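Local coordinates for sensor protein QseC (Escherichia coli, PDB 3JZ3) that acts as the sensor kinase of the QseB/QseC two-component system, using ATP to phosphorylate a histidine and activating the flagella regulon, at residues 57-61 against 62-66; 116-119 against 120-123. One frame throughout, in Å; residues are numbered along the deposited sequence.

Interaction 1 of 2, residues 57-61 against 62-66; sequences QLLTL and SRLDS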
# COMPACT_ATOMS: atom_id res chain seq x y z
N GLN B 57 4.19 -11.18 5.24
CA GLN B 57 3.53 -12.47 5.44
C GLN B 57 3.28 -13.16 4.10
O GLN B 57 3.59 -14.34 3.94
CB GLN B 57 2.22 -12.30 6.21
CG GLN B 57 1.50 -13.61 6.51
CD GLN B 57 0.34 -13.45 7.47
OE1 GLN B 57 -0.36 -12.43 7.47
NE2 GLN B 57 0.11 -14.47 8.28
N LEU B 58 2.75 -12.42 3.13
CA LEU B 58 2.45 -12.98 1.81
C LEU B 58 3.70 -13.43 1.05
O LEU B 58 3.65 -14.42 0.32
CB LEU B 58 1.62 -12.00 0.97
CG LEU B 58 0.20 -11.68 1.45
CD1 LEU B 58 -0.47 -10.68 0.52
CD2 LEU B 58 -0.65 -12.94 1.56
N LEU B 59 4.80 -12.71 1.23
CA LEU B 59 6.09 -13.10 0.64
C LEU B 59 6.57 -14.43 1.19
O LEU B 59 6.98 -15.31 0.42
CB LEU B 59 7.16 -12.03 0.88
CG LEU B 59 7.28 -10.83 -0.07
CD1 LEU B 59 8.31 -9.87 0.48
CD2 LEU B 59 7.65 -11.26 -1.48
N THR B 60 6.52 -14.57 2.51
CA THR B 60 6.93 -15.79 3.20
C THR B 60 6.08 -16.99 2.78
O THR B 60 6.62 -18.03 2.41
CB THR B 60 6.84 -15.61 4.74
OG1 THR B 60 7.40 -14.34 5.12
CG2 THR B 60 7.59 -16.72 5.45
N LEU B 61 4.76 -16.84 2.83
CA LEU B 61 3.83 -17.93 2.50
C LEU B 61 3.96 -18.39 1.06
O LEU B 61 3.84 -19.58 0.77
CB LEU B 61 2.38 -17.54 2.80
CG LEU B 61 2.00 -17.18 4.24
CD1 LEU B 61 0.54 -16.79 4.32
CD2 LEU B 61 2.30 -18.33 5.20
N SER B 62 4.21 -17.44 0.16
CA SER B 62 4.41 -17.74 -1.26
C SER B 62 5.78 -18.35 -1.54
O SER B 62 6.04 -18.81 -2.66
CB SER B 62 4.22 -16.47 -2.10
OG SER B 62 5.14 -15.46 -1.69
N ARG B 63 6.64 -18.35 -0.52
CA ARG B 63 8.05 -18.78 -0.61
C ARG B 63 8.71 -18.38 -1.94
O ARG B 63 9.20 -19.23 -2.70
CB ARG B 63 8.23 -20.27 -0.25
CG ARG B 63 7.46 -21.28 -1.10
CD ARG B 63 7.45 -22.67 -0.47
NE ARG B 63 8.78 -23.15 -0.10
CZ ARG B 63 9.21 -23.34 1.15
NH1 ARG B 63 8.41 -23.10 2.18
NH2 ARG B 63 10.44 -23.77 1.37
N LEU B 64 8.72 -17.08 -2.18
CA LEU B 64 9.19 -16.51 -3.43
C LEU B 64 10.71 -16.55 -3.53
O LEU B 64 11.41 -15.97 -2.70
CB LEU B 64 8.67 -15.08 -3.57
CG LEU B 64 8.46 -14.51 -4.97
CD1 LEU B 64 7.55 -15.39 -5.81
CD2 LEU B 64 7.88 -13.11 -4.84
N ASP B 65 11.20 -17.23 -4.56
CA ASP B 65 12.63 -17.48 -4.73
C ASP B 65 13.35 -16.37 -5.51
O ASP B 65 14.41 -15.89 -5.08
CB ASP B 65 12.87 -18.85 -5.40
CG ASP B 65 12.01 -19.05 -6.65
OD1 ASP B 65 10.77 -19.13 -6.52
OD2 ASP B 65 12.59 -19.14 -7.76
N SER B 66 12.78 -15.97 -6.64
CA SER B 66 13.41 -14.99 -7.52
C SER B 66 12.40 -13.98 -8.07
O SER B 66 11.20 -14.08 -7.81
CB SER B 66 14.12 -15.70 -8.68
OG SER B 66 13.18 -16.28 -9.56
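A Schellman motif ends helix 42-61 of the phospho-acceptor domain, and its apolar clasp is the touch of Leu59 CD2 on Leu64 CD2 at 3.8 Å. Arg63 is the residue that leaves helical geometry. Its phi of 36° turns the chain, and its N reaches Thr60 O at 2.9 Å. That donor stands 64° out of the Thr60 carbonyl plane, far from the direction a regular helical bond takes, which is evidence that the helix is being closed. One residue earlier the alpha-helical pattern still holds, since Ser62 N bonds Leu58 O at 3.1 Å. Leu64 N lies 3.6 Å from Leu59 O, the wider of the two backward approaches of the motif.

Ser62 adds a side-chain contribution to the last turn. Its OG sits between the backbone N and the carbonyl carbon and is folded back over the helix end. There it lies 2.7 Å from Leu58 O and 2.8 Å from Leu59 O. A single hydroxyl proton cannot serve both fully, so which carbonyl receives it remains open. Leu58 O is therefore approached by both the N and the OG of one serine.

The leucine pair meets by one methyl from each leucine, CD2 against CD2, the side chains crossing at a slant. Leu64 puts CG opposite its backbone N (chi1 -152°), which carries CD2 back to the helix. Leu59 also packs on Arg189 and Ile190 of helix 186-193. On the dimer side, Leu58 meets Leu58 of the second subunit, while Leu61 and Ser62 pack on Ser62 and Leu61 of that subunit. Apolar contact between C'' (Leu64) and C3 (Leu59), on either side of the positive-phi C' residue Arg63, is the hydrophobic signature of a Schellman C-cap.

Interaction 2 of 2, residues 116-119 against 120-123; sequences LLLS and LLVR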
# COMPACT_ATOMS: atom_id res chain seq x y z
N LEU B 116 7.48 -1.63 -6.01
CA LEU B 116 6.74 -1.50 -4.76
C LEU B 116 7.48 -2.14 -3.59
O LEU B 116 7.53 -1.57 -2.50
CB LEU B 116 5.34 -2.10 -4.89
CG LEU B 116 4.20 -1.18 -5.33
CD1 LEU B 116 4.50 -0.37 -6.60
CD2 LEU B 116 2.95 -2.01 -5.52
N LEU B 117 8.05 -3.31 -3.83
CA LEU B 117 8.85 -3.99 -2.82
C LEU B 117 10.09 -3.19 -2.44
O LEU B 117 10.41 -3.07 -1.26
CB LEU B 117 9.22 -5.41 -3.27
CG LEU B 117 8.08 -6.43 -3.41
CD1 LEU B 117 8.63 -7.81 -3.70
CD2 LEU B 117 7.15 -6.47 -2.19
N LEU B 118 10.77 -2.62 -3.43
CA LEU B 118 11.97 -1.82 -3.15
C LEU B 118 11.61 -0.53 -2.42
O LEU B 118 12.38 -0.05 -1.58
CB LEU B 118 12.77 -1.52 -4.41
CG LEU B 118 13.62 -2.67 -4.95
CD1 LEU B 118 14.48 -2.18 -6.10
CD2 LEU B 118 14.49 -3.29 -3.85
N SER B 119 10.45 0.00 -2.75
CA SER B 119 9.92 1.19 -2.09
C SER B 119 9.63 0.89 -0.62
O SER B 119 9.93 1.71 0.25
CB SER B 119 8.66 1.67 -2.82
OG SER B 119 8.06 2.75 -2.13
N LEU B 120 9.06 -0.29 -0.35
CA LEU B 120 8.79 -0.75 1.02
C LEU B 120 10.06 -0.92 1.83
O LEU B 120 10.13 -0.48 2.97
CB LEU B 120 8.01 -2.07 1.00
CG LEU B 120 6.50 -2.05 0.81
CD1 LEU B 120 5.98 -3.47 0.69
CD2 LEU B 120 5.81 -1.32 1.97
N LEU B 121 11.05 -1.59 1.24
CA LEU B 121 12.36 -1.77 1.86
C LEU B 121 12.94 -0.43 2.29
O LEU B 121 13.27 -0.24 3.47
CB LEU B 121 13.32 -2.47 0.88
CG LEU B 121 14.69 -2.91 1.40
CD1 LEU B 121 15.30 -3.94 0.47
CD2 LEU B 121 15.65 -1.73 1.58
N VAL B 122 13.05 0.50 1.35
CA VAL B 122 13.68 1.80 1.60
C VAL B 122 12.92 2.56 2.68
O VAL B 122 13.52 3.14 3.59
CB VAL B 122 13.81 2.65 0.31
CG1 VAL B 122 14.27 4.06 0.64
CG2 VAL B 122 14.78 1.99 -0.67
N ARG B 123 11.60 2.54 2.58
CA ARG B 123 10.74 3.29 3.48
C ARG B 123 10.79 2.78 4.93
O ARG B 123 10.72 3.57 5.87
CB ARG B 123 9.31 3.29 2.95
CG ARG B 123 8.40 4.29 3.63
CD ARG B 123 8.71 5.72 3.25
NE ARG B 123 7.85 6.64 3.98
CZ ARG B 123 6.60 6.95 3.63
NH1 ARG B 123 6.04 6.42 2.55
NH2 ARG B 123 5.90 7.81 4.37
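Leu120 N donates to Leu116 O at 2.9 Å, the shortest of four successive i to i+4 bonds in helix 115-131. The other three run from Leu121 N to Leu117 O, from Val122 N to Leu118 O and from Arg123 N to Ser119 O. All four donors tilt from the carbonyl planes by similar amounts, 20° to 30°, consistent with a regular alpha-helix.

Side chains crowd the same carbonyls. Leu120 CG lies 3.5 Å from Leu116 O, because a chi1 of -82° holds the leucine beside its own N and back along the helix. Val122 CG2 comes still closer to a carbonyl, 3.3 Å from Leu118 O, and Arg123 CB lies 3.2 Å from Ser119 O. Between side chains the contact is looser: Leu117 CD2 to Leu120 CD1 is 4.3 Å, and Leu118 CD2 to Leu121 CD1 is 4.4 Å. Each is a methyl-to-methyl meeting of residues three apart.

Leu117 and Leu120 both lean on Val55 of helix 42-61, and Leu117 also reaches Leu54 of the second subunit; Leu118 and Val122 face helix 78-95, and Leu121 packs on helix 186-193. The Arg123 chain is bent at its second torsion and runs away from Ser119; it lies among apolar residues of helices 42-61 and 78-95, with long, weak ion pairs from NE to Asp127 and from NH1 to Asp88. Leu120 O accepts a further bond from Asn124 ND2. This is the helix that carries the N-box sequence of histidine kinases, a segment that in relatives contributes to the ATP and magnesium site, within the alpha/beta sandwich of the GHKL ATPase fold.

Overall arrangement
Interaction 1 closes the helix 42-61 of the phospho-acceptor part, whereas interaction 2 lies within a helix of the ATPase part, its centre about 5 Å from the centre of the chain. Their centres are about 16 Å apart, yet they touch: Leu59 CD2 and Leu117 CD1 approach to 4.2 Å, an apolar bridge between the two parts. Helix 186-193 packs on both, through Ile190 against Leu59 and Leu121. Both also reach the second subunit, so dimer packing and packing between the parts occur side by side. The predicted phosphohistidine, His11, is not modelled, so its distance from either contact cannot be measured.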